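Local coordinates for Esterase/lipase-like protein (Caldicellulosiruptor lactoaceticus 6A, PDB 6A6O) that hydrolyses acetyl esters and beta-1,4-xylosides as a bifunctional enzyme with an alpha/beta-hydrolase fold, at residues A[207-213]-A[236-242]; A[214-218]-A[230-234]; A[22-27]-A[40-44]; A[31-37]-A[93-97]. All coordinates share one frame; numbering follows the deposited sequence.

The four contacts form two clusters on opposite sides of the chain's centre, near the two ends of one mixed sheet, an example of how an alpha/beta-hydrolase fold finishes its margins. Contacts 3 and 4 have centres 12 Å apart, and their segments interleave along the chain: 22-27, 31-37, 40-44, then 93-97. Contacts 1 and 2 come later, centres also 12 Å apart, and share helix 228-239; the pairing of contact 2 lies between the segments of contact 1. Contact 3 involves strand 42-46 and contact 2 strand 214-219 of the same sheet, and their centres are about 30 Å apart. The N-terminal loops and the beta-alpha-beta unit 214-249 pack at separate places, with no touch between clusters.

Contact 1: A[207-213]-A[236-242]; sequences VSSKTPP and ALKKHGV
A Schellman motif ends helix 228-239, with Gly241 at positive phi as its C-prime residue, and the turn brings His240 and Val242 against loop 207-213 that leads into strand 214-219. The imidazole of His240 lies flat beneath the loop backbone: Val207 O stands 3.1 Å above its plane, and Ser208 CA approaches the same face in a CH-pi contact, 4.1 Å from the ring centroid. Val207 reaches the helix with both methyls, CG2 meeting Ala236 CB at 3.8 Å and CG1 touching Ala236 O. Val242 lies over one face of the Ser208-Thr211 type I turn. Its CG1, anti to the backbone N (chi1 -178°), lies 3.4 Å from Thr211 O, while CG2 lies 3.5 Å from Ser208 O. The turn's backbone bond, Thr211 N to Ser208 O, is joined by an almost straight one from Ser208 N to Thr211 OG1 (3.0 Å, 174°) and by an ST turn at Ser208 OG. One water donates to Ser209 O at 3.0 Å and His240 O at 2.8 Å. No hydrogen bond joins the two segments; carbonyl oxygens meet methyls, a CA-H and a ring face instead, and the oxygen over His240 would probably stabilise its protonated form somewhat.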
# COMPACT_ATOMS: atom_id res chain seq x y z
N VAL A 207 1.87 15.03 2.21
CA VAL A 207 2.46 14.62 3.48
C VAL A 207 2.16 15.67 4.54
O VAL A 207 2.21 16.88 4.28
CB VAL A 207 3.98 14.42 3.30
CG1 VAL A 207 4.66 14.18 4.65
CG2 VAL A 207 4.23 13.26 2.39
N SER A 208 1.85 15.21 5.75
CA SER A 208 1.60 16.09 6.89
C SER A 208 2.37 15.56 8.09
O SER A 208 2.99 14.49 8.03
CB SER A 208 0.10 16.16 7.22
OG SER A 208 -0.34 14.91 7.73
N SER A 209 2.31 16.29 9.21
CA SER A 209 2.97 15.81 10.42
C SER A 209 2.35 14.51 10.94
O SER A 209 2.99 13.81 11.74
CB SER A 209 2.92 16.88 11.51
OG SER A 209 1.59 17.08 11.94
N LYS A 210 1.14 14.17 10.52
CA LYS A 210 0.48 12.93 10.93
C LYS A 210 0.77 11.74 10.02
O LYS A 210 0.35 10.63 10.33
CB LYS A 210 -1.04 13.13 11.01
CG LYS A 210 -1.46 14.30 11.89
CD LYS A 210 -0.89 14.17 13.29
CE LYS A 210 -1.49 15.22 14.22
NZ LYS A 210 -0.88 15.15 15.58
N THR A 211 1.43 11.95 8.89
CA THR A 211 1.84 10.82 8.06
C THR A 211 2.68 9.85 8.89
O THR A 211 3.56 10.30 9.65
CB THR A 211 2.64 11.32 6.85
OG1 THR A 211 1.83 12.21 6.07
CG2 THR A 211 3.09 10.15 5.96
N PRO A 212 2.41 8.55 8.82
CA PRO A 212 3.14 7.58 9.67
C PRO A 212 4.58 7.40 9.22
O PRO A 212 4.95 7.76 8.09
CB PRO A 212 2.34 6.28 9.49
CG PRO A 212 1.60 6.45 8.22
CD PRO A 212 1.29 7.92 8.11
N PRO A 213 5.41 6.81 10.07
CA PRO A 213 6.78 6.48 9.68
C PRO A 213 6.81 5.68 8.38
O PRO A 213 5.99 4.78 8.17
CB PRO A 213 7.30 5.64 10.85
CG PRO A 213 6.43 5.98 12.00
CD PRO A 213 5.09 6.36 11.44
N ALA A 236 9.51 15.60 1.50
CA ALA A 236 8.26 16.02 2.14
C ALA A 236 8.14 15.46 3.55
O ALA A 236 7.69 16.16 4.47
CB ALA A 236 7.06 15.60 1.28
N LEU A 237 8.55 14.20 3.75
CA LEU A 237 8.54 13.62 5.09
C LEU A 237 9.41 14.43 6.05
O LEU A 237 9.01 14.72 7.19
CB LEU A 237 9.00 12.16 5.04
CG LEU A 237 8.05 11.16 4.36
CD1 LEU A 237 8.83 9.90 3.98
CD2 LEU A 237 6.86 10.80 5.27
N LYS A 238 10.62 14.79 5.61
CA LYS A 238 11.47 15.62 6.46
C LYS A 238 10.84 16.98 6.71
O LYS A 238 10.84 17.48 7.84
CB LYS A 238 12.86 15.78 5.83
CG LYS A 238 13.71 16.87 6.50
CD LYS A 238 13.99 16.54 7.97
CE LYS A 238 14.49 17.77 8.72
NZ LYS A 238 15.81 18.18 8.21
N LYS A 239 10.31 17.60 5.66
CA LYS A 239 9.68 18.90 5.83
C LYS A 239 8.63 18.87 6.94
O LYS A 239 8.48 19.85 7.69
CB LYS A 239 9.05 19.35 4.51
CG LYS A 239 8.38 20.71 4.51
CD LYS A 239 7.78 20.99 3.13
CE LYS A 239 6.67 22.03 3.17
NZ LYS A 239 6.18 22.34 1.78
N HIS A 240 7.93 17.76 7.10
CA HIS A 240 6.86 17.67 8.09
C HIS A 240 7.26 16.91 9.34
O HIS A 240 6.40 16.59 10.17
CB HIS A 240 5.62 17.05 7.44
CG HIS A 240 4.99 17.95 6.44
ND1 HIS A 240 4.11 18.95 6.80
CD2 HIS A 240 5.16 18.07 5.10
CE1 HIS A 240 3.75 19.62 5.72
NE2 HIS A 240 4.37 19.11 4.68
N GLY A 241 8.55 16.66 9.52
CA GLY A 241 9.04 16.07 10.75
C GLY A 241 8.79 14.59 10.93
O GLY A 241 8.85 14.11 12.06
N VAL A 242 8.50 13.87 9.86
CA VAL A 242 8.20 12.43 9.94
C VAL A 242 9.51 11.68 9.76
O VAL A 242 10.17 11.84 8.72
CB VAL A 242 7.19 12.01 8.87
CG1 VAL A 242 6.87 10.53 9.01
CG2 VAL A 242 5.91 12.87 8.95
O HOH W 1 5.76 14.85 12.24

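Contact 2: A[214-218]-A[230-234]; sequences TFLWH and SLLFA
His218 ND1 and Ser230 OG share a hydrogen bond of 2.8 Å that is nearly straight at 171°, and the serine oxygen lies at the edge of the imidazole, in its plane. The other ring nitrogen, NE2, is bonded to Val225 O, so both nitrogens are engaged and the ring's rotation is fixed. The histidine chi1 of -140° is well off a staggered value, consistent with the two bonds dictating where the ring lies. Two residues back, on the same side of the strand, Leu216 sets CD2 against both Ser230 and Phe233, two helix residues about one turn apart. That methyl lies 3.8 Å from Ser230 O and 4.0 Å from Phe233 CB, and it meets the phenyl ring obliquely. Thr214 completes the row: its CG2, anti to the backbone N, lies 4.1 Å from Phe233 CE2, oblique to the ring, the two side chains crossing at about a right angle, while its OG1 is held by Pro212 O. His218 also touches the probable Ser-His-Asp triad (Ser133, His254 and Asp222), consistent with Ser230 lying in a second shell behind it. Strand 214-218 and helix segment 230-234 run nearly antiparallel, their axes 9.3 Å apart at closest, as the first two elements of a beta-alpha-beta crossover. Strand 244-249 completes that unit beside the strand, and strand 167-170 flanks it on the other side.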
# COMPACT_ATOMS: atom_id res chain seq x y z
N THR A 214 7.77 6.01 7.52
CA THR A 214 7.82 5.50 6.15
C THR A 214 9.21 4.96 5.85
O THR A 214 10.21 5.51 6.30
CB THR A 214 7.44 6.62 5.14
OG1 THR A 214 6.10 7.05 5.40
CG2 THR A 214 7.51 6.12 3.68
N PHE A 215 9.25 3.84 5.12
CA PHE A 215 10.47 3.23 4.59
C PHE A 215 10.34 3.23 3.08
O PHE A 215 9.31 2.79 2.56
CB PHE A 215 10.59 1.78 5.13
CG PHE A 215 11.75 0.97 4.58
CD1 PHE A 215 11.73 0.46 3.28
CD2 PHE A 215 12.82 0.64 5.41
CE1 PHE A 215 12.79 -0.31 2.80
CE2 PHE A 215 13.88 -0.14 4.94
CZ PHE A 215 13.87 -0.62 3.64
N LEU A 216 11.35 3.74 2.37
CA LEU A 216 11.34 3.76 0.91
C LEU A 216 12.58 3.08 0.36
O LEU A 216 13.66 3.19 0.95
CB LEU A 216 11.31 5.18 0.32
CG LEU A 216 10.24 6.16 0.78
CD1 LEU A 216 10.79 6.97 1.97
CD2 LEU A 216 9.83 7.10 -0.36
N TRP A 217 12.43 2.41 -0.78
CA TRP A 217 13.61 2.00 -1.54
C TRP A 217 13.34 2.11 -3.04
O TRP A 217 12.20 2.13 -3.49
CB TRP A 217 14.08 0.59 -1.13
CG TRP A 217 13.27 -0.55 -1.69
CD1 TRP A 217 12.16 -1.13 -1.13
CD2 TRP A 217 13.52 -1.27 -2.90
NE1 TRP A 217 11.71 -2.17 -1.92
CE2 TRP A 217 12.52 -2.28 -3.01
CE3 TRP A 217 14.49 -1.17 -3.90
CZ2 TRP A 217 12.47 -3.17 -4.10
CZ3 TRP A 217 14.44 -2.06 -4.97
CH2 TRP A 217 13.43 -3.04 -5.06
N HIS A 218 14.44 2.21 -3.79
CA HIS A 218 14.39 2.52 -5.22
C HIS A 218 15.75 2.19 -5.82
O HIS A 218 16.76 2.14 -5.12
CB HIS A 218 14.08 4.01 -5.44
CG HIS A 218 13.13 4.30 -6.58
ND1 HIS A 218 11.96 5.00 -6.40
CD2 HIS A 218 13.23 4.06 -7.91
CE1 HIS A 218 11.34 5.12 -7.56
NE2 HIS A 218 12.10 4.58 -8.50
N SER A 230 10.87 8.83 -5.19
CA SER A 230 11.19 8.53 -3.79
C SER A 230 11.89 9.71 -3.13
O SER A 230 11.64 9.98 -1.95
CB SER A 230 12.07 7.29 -3.69
OG SER A 230 11.30 6.12 -3.94
N LEU A 231 12.78 10.39 -3.86
CA LEU A 231 13.46 11.55 -3.29
C LEU A 231 12.47 12.66 -2.92
O LEU A 231 12.61 13.30 -1.87
CB LEU A 231 14.52 12.06 -4.27
CG LEU A 231 15.67 11.09 -4.55
CD1 LEU A 231 16.54 11.58 -5.72
CD2 LEU A 231 16.50 10.91 -3.27
N LEU A 232 11.47 12.91 -3.78
CA LEU A 232 10.45 13.92 -3.49
C LEU A 232 9.66 13.55 -2.24
O LEU A 232 9.34 14.43 -1.42
CB LEU A 232 9.50 14.10 -4.68
CG LEU A 232 10.02 14.86 -5.89
CD1 LEU A 232 9.03 14.74 -7.04
CD2 LEU A 232 10.24 16.31 -5.52
N PHE A 233 9.27 12.28 -2.10
CA PHE A 233 8.49 11.91 -0.93
C PHE A 233 9.33 12.04 0.33
O PHE A 233 8.85 12.51 1.37
CB PHE A 233 7.92 10.49 -1.09
CG PHE A 233 6.72 10.22 -0.22
CD1 PHE A 233 5.46 10.67 -0.59
CD2 PHE A 233 6.85 9.50 0.96
CE1 PHE A 233 4.34 10.41 0.21
CE2 PHE A 233 5.75 9.24 1.77
CZ PHE A 233 4.49 9.70 1.39
N ALA A 234 10.62 11.68 0.24
CA ALA A 234 11.52 11.84 1.38
C ALA A 234 11.66 13.30 1.79
O ALA A 234 11.61 13.62 2.99
CB ALA A 234 12.89 11.24 1.03

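Contact 3: A[22-27]-A[40-44]; sequences PLWENQ and VPHLV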
# COMPACT_ATOMS: atom_id res chain seq x y z
N PRO A 22 -14.20 -9.94 0.53
CA PRO A 22 -14.69 -8.75 -0.17
C PRO A 22 -14.59 -7.54 0.74
O PRO A 22 -14.82 -7.62 1.95
CB PRO A 22 -16.15 -9.10 -0.51
CG PRO A 22 -16.51 -10.18 0.45
CD PRO A 22 -15.26 -10.96 0.69
N LEU A 23 -14.17 -6.41 0.16
CA LEU A 23 -14.10 -5.19 0.95
C LEU A 23 -15.47 -4.75 1.42
O LEU A 23 -15.60 -4.17 2.51
CB LEU A 23 -13.44 -4.07 0.14
CG LEU A 23 -12.05 -4.42 -0.38
CD1 LEU A 23 -11.41 -3.18 -1.00
CD2 LEU A 23 -11.19 -4.99 0.73
N TRP A 24 -16.51 -5.01 0.63
CA TRP A 24 -17.89 -4.72 0.99
C TRP A 24 -18.68 -6.03 0.92
O TRP A 24 -18.74 -6.67 -0.13
CB TRP A 24 -18.51 -3.67 0.05
CG TRP A 24 -17.94 -2.30 0.28
CD1 TRP A 24 -18.38 -1.37 1.18
CD2 TRP A 24 -16.82 -1.71 -0.39
NE1 TRP A 24 -17.60 -0.24 1.11
CE2 TRP A 24 -16.64 -0.42 0.15
CE3 TRP A 24 -15.96 -2.14 -1.40
CZ2 TRP A 24 -15.63 0.44 -0.28
CZ3 TRP A 24 -14.95 -1.29 -1.83
CH2 TRP A 24 -14.80 -0.01 -1.27
N GLU A 25 -19.25 -6.42 2.07
CA GLU A 25 -20.13 -7.59 2.16
C GLU A 25 -21.14 -7.63 1.01
O GLU A 25 -21.24 -8.63 0.28
CB GLU A 25 -20.86 -7.55 3.50
CG GLU A 25 -21.08 -8.89 4.18
CD GLU A 25 -21.85 -8.73 5.48
OE1 GLU A 25 -22.01 -9.74 6.21
OE2 GLU A 25 -22.31 -7.60 5.78
N ASN A 26 -21.88 -6.54 0.84
CA ASN A 26 -22.91 -6.41 -0.18
C ASN A 26 -22.34 -5.67 -1.39
O ASN A 26 -21.92 -4.51 -1.27
CB ASN A 26 -24.11 -5.65 0.39
CG ASN A 26 -25.32 -5.67 -0.55
OD1 ASN A 26 -25.23 -6.11 -1.70
ND2 ASN A 26 -26.45 -5.17 -0.06
N GLN A 27 -22.32 -6.34 -2.55
CA GLN A 27 -21.84 -5.71 -3.77
C GLN A 27 -22.58 -4.41 -4.08
O GLN A 27 -22.04 -3.55 -4.78
CB GLN A 27 -21.97 -6.66 -4.96
CG GLN A 27 -21.20 -7.96 -4.81
CD GLN A 27 -21.03 -8.69 -6.13
OE1 GLN A 27 -21.58 -8.28 -7.16
NE2 GLN A 27 -20.26 -9.77 -6.10
N VAL A 40 -14.63 -7.98 -8.25
CA VAL A 40 -15.04 -7.49 -6.93
C VAL A 40 -13.77 -7.21 -6.12
O VAL A 40 -13.00 -8.15 -5.87
CB VAL A 40 -15.93 -8.51 -6.21
CG1 VAL A 40 -16.24 -8.03 -4.80
CG2 VAL A 40 -17.21 -8.73 -7.01
N PRO A 41 -13.51 -5.97 -5.71
CA PRO A 41 -12.29 -5.70 -4.93
C PRO A 41 -12.33 -6.45 -3.61
O PRO A 41 -13.38 -6.59 -2.97
CB PRO A 41 -12.31 -4.18 -4.73
CG PRO A 41 -13.76 -3.81 -4.86
CD PRO A 41 -14.30 -4.74 -5.91
N HIS A 42 -11.17 -6.95 -3.20
CA HIS A 42 -11.12 -7.85 -2.06
C HIS A 42 -9.70 -7.92 -1.52
O HIS A 42 -8.74 -7.49 -2.18
CB HIS A 42 -11.59 -9.26 -2.46
CG HIS A 42 -10.73 -9.91 -3.49
ND1 HIS A 42 -10.85 -9.66 -4.84
CD2 HIS A 42 -9.73 -10.82 -3.38
CE1 HIS A 42 -9.97 -10.37 -5.51
NE2 HIS A 42 -9.27 -11.09 -4.64
N LEU A 43 -9.58 -8.49 -0.33
CA LEU A 43 -8.30 -8.85 0.28
C LEU A 43 -8.08 -10.35 0.18
O LEU A 43 -9.03 -11.14 0.22
CB LEU A 43 -8.28 -8.45 1.76
CG LEU A 43 -8.25 -6.95 2.05
CD1 LEU A 43 -8.87 -6.67 3.41
CD2 LEU A 43 -6.80 -6.45 1.99
N VAL A 44 -6.82 -10.76 0.02
CA VAL A 44 -6.45 -12.17 0.15
C VAL A 44 -5.61 -12.30 1.42
O VAL A 44 -4.52 -11.73 1.49
CB VAL A 44 -5.68 -12.69 -1.07
CG1 VAL A 44 -5.31 -14.15 -0.84
CG2 VAL A 44 -6.50 -12.55 -2.34
O HOH W 2 -16.04 -5.76 -2.23
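Leu23 is the main knob of this contact, and its forked end sits astride two residues of segment 40-44. CD1 rests on the ring of Pro41, 4.0 Å from its CB, while CD2 reaches on to Leu43 and meets CG at 3.8 Å, the two leucines crossing at about a right angle. The stem of the fork, CG, passes over the carbonyl of Pro41. That proline is a bump in its own right: its CG touches the indole of Trp24 at the edge, near the ring plane, 4.1 Å from CZ3, so neighbouring edges of the pyrrolidine, CB and CG, meet a leucine and a tryptophan. Further out, the extended Gln27 brings its amide up to Val40 CG2, and Val40 CG1 lies loosely against Pro22 CB. Polar atoms pin the backbone beneath this relief. Leu23 N donates to Pro41 O at 3.2 Å and 175°, and one water donates to the same oxygen at 2.9 Å while accepting from Trp24 N at 3.0 Å, so two donors grip one carbonyl. Pro22 and His42 form an antiparallel non-hydrogen-bonded pair whose CA atoms are 4.1 Å apart. His42 CG lies between its backbone N and carbonyl carbon (chi1 63°), which turns the ring back along its own segment, where ND1 donates to Val40 O at 2.8 Å. The short edge strand 21-22 here runs antiparallel beside strand 42-46, whose other neighbour is strand 86-91; Leu90 and helix 101-115 back Leu23, with Arg108 bonded to its carbonyl.

Contact 4: A[31-37]-A[93-97]; sequences PLFDPAN and RVQPY
Tyr97 and Arg93 reach segment 31-37 side by side: in each, CG lies anti to the carbonyl carbon, and the extended chi2 of Arg93 (173°) brings its CD over the centre of the phenol ring, 3.3 Å above the plane. A bend at chi3 (-78°) swings NE and the guanidinium toward Pro31, end-on. NH1 donates to Pro31 O at 2.7 Å and NH2 to the same oxygen at 3.1 Å, the oxygen in the guanidinium plane and both nitrogens in the carbonyl plane. NH2 also forms a salt bridge with Asp105 of helix 101-115. Here the long loop between strands 21-22 and 42-46 packs on the loop between strand 86-91 and helix 101-115 of the alpha/beta-hydrolase fold. Tyr97 OH accepts from Asp34 N at 2.9 Å and 167°, at the start of a type I turn that also contains an Asx turn. The hydroxyl donates to a water that donates to Asn37 O. Leu32 O lies in the ring plane, 3.2 Å from Tyr97 CE1. Asn37 ND2 lies 3.5 Å from Tyr97 CE2, obliquely to the ring, and a second water links ND2 to Gln95 O, the carbonyl of the cis peptide before Pro96.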
# COMPACT_ATOMS: atom_id res chain seq x y z
N PRO A 31 -18.74 1.49 -3.67
CA PRO A 31 -18.86 2.80 -4.33
C PRO A 31 -18.30 2.76 -5.74
O PRO A 31 -17.28 2.13 -6.00
CB PRO A 31 -18.06 3.74 -3.42
CG PRO A 31 -17.14 2.84 -2.63
CD PRO A 31 -17.90 1.54 -2.47
N LEU A 32 -18.99 3.45 -6.66
CA LEU A 32 -18.58 3.57 -8.05
C LEU A 32 -18.48 2.22 -8.75
O LEU A 32 -17.76 2.06 -9.74
CB LEU A 32 -17.25 4.35 -8.18
CG LEU A 32 -17.23 5.67 -7.41
CD1 LEU A 32 -15.88 6.37 -7.52
CD2 LEU A 32 -18.33 6.60 -7.88
N PHE A 33 -19.22 1.23 -8.25
CA PHE A 33 -19.17 -0.11 -8.82
C PHE A 33 -19.85 -0.14 -10.19
O PHE A 33 -20.89 0.49 -10.41
CB PHE A 33 -19.84 -1.10 -7.88
CG PHE A 33 -19.61 -2.54 -8.24
CD1 PHE A 33 -18.34 -3.08 -8.19
CD2 PHE A 33 -20.66 -3.34 -8.63
CE1 PHE A 33 -18.12 -4.41 -8.52
CE2 PHE A 33 -20.45 -4.67 -8.97
CZ PHE A 33 -19.18 -5.20 -8.91
N ASP A 34 -19.23 -0.87 -11.12
CA ASP A 34 -19.79 -1.11 -12.44
C ASP A 34 -20.23 -2.56 -12.53
O ASP A 34 -19.39 -3.44 -12.80
CB ASP A 34 -18.76 -0.78 -13.53
CG ASP A 34 -19.24 -1.14 -14.93
OD1 ASP A 34 -20.44 -1.43 -15.11
OD2 ASP A 34 -18.40 -1.14 -15.85
N PRO A 35 -21.51 -2.87 -12.32
CA PRO A 35 -21.93 -4.28 -12.27
C PRO A 35 -21.68 -5.04 -13.56
O PRO A 35 -21.61 -6.28 -13.52
CB PRO A 35 -23.43 -4.19 -11.95
CG PRO A 35 -23.84 -2.83 -12.42
CD PRO A 35 -22.65 -1.94 -12.20
N ALA A 36 -21.51 -4.36 -14.70
CA ALA A 36 -21.08 -5.04 -15.92
C ALA A 36 -19.69 -5.63 -15.79
O ALA A 36 -19.35 -6.58 -16.51
CB ALA A 36 -21.12 -4.07 -17.10
N ASN A 37 -18.87 -5.10 -14.88
CA ASN A 37 -17.51 -5.57 -14.67
C ASN A 37 -17.51 -6.63 -13.57
O ASN A 37 -17.97 -6.34 -12.45
CB ASN A 37 -16.61 -4.41 -14.29
CG ASN A 37 -15.12 -4.75 -14.31
OD1 ASN A 37 -14.72 -5.89 -14.06
ND2 ASN A 37 -14.30 -3.75 -14.58
N ARG A 93 -9.30 -2.20 -7.40
CA ARG A 93 -9.80 -2.03 -8.76
C ARG A 93 -8.77 -1.34 -9.65
O ARG A 93 -8.00 -0.48 -9.20
CB ARG A 93 -11.09 -1.22 -8.74
CG ARG A 93 -12.32 -2.07 -8.43
CD ARG A 93 -13.56 -1.21 -8.26
NE ARG A 93 -13.62 -0.56 -6.96
CZ ARG A 93 -14.59 0.26 -6.60
NH1 ARG A 93 -15.58 0.54 -7.45
NH2 ARG A 93 -14.58 0.81 -5.39
N VAL A 94 -8.78 -1.73 -10.93
CA VAL A 94 -7.89 -1.18 -11.94
C VAL A 94 -8.72 -0.84 -13.18
O VAL A 94 -9.94 -1.00 -13.20
CB VAL A 94 -6.75 -2.15 -12.29
CG1 VAL A 94 -5.83 -2.34 -11.09
CG2 VAL A 94 -7.30 -3.51 -12.77
N GLN A 95 -8.02 -0.38 -14.22
CA GLN A 95 -8.64 -0.01 -15.49
C GLN A 95 -9.61 -1.10 -15.94
O GLN A 95 -9.27 -2.29 -15.89
CB GLN A 95 -7.54 0.18 -16.54
CG GLN A 95 -7.97 0.90 -17.81
CD GLN A 95 -6.79 1.14 -18.74
OE1 GLN A 95 -6.20 0.19 -19.28
NE2 GLN A 95 -6.43 2.40 -18.93
N PRO A 96 -10.82 -0.74 -16.42
CA PRO A 96 -11.28 0.61 -16.77
C PRO A 96 -11.79 1.44 -15.60
O PRO A 96 -12.29 2.54 -15.84
CB PRO A 96 -12.42 0.34 -17.76
CG PRO A 96 -12.98 -0.95 -17.32
CD PRO A 96 -11.83 -1.76 -16.78
N TYR A 97 -11.71 0.94 -14.38
CA TYR A 97 -11.98 1.83 -13.26
C TYR A 97 -10.93 2.94 -13.24
O TYR A 97 -9.82 2.79 -13.75
CB TYR A 97 -11.98 1.08 -11.93
CG TYR A 97 -13.22 0.24 -11.67
CD1 TYR A 97 -14.38 0.82 -11.17
CD2 TYR A 97 -13.22 -1.13 -11.90
CE1 TYR A 97 -15.51 0.06 -10.90
CE2 TYR A 97 -14.35 -1.90 -11.64
CZ TYR A 97 -15.48 -1.30 -11.14
OH TYR A 97 -16.60 -2.06 -10.88
O HOH W 3 -16.33 -4.56 -11.26
O HOH W 4 -11.17 -3.81 -14.09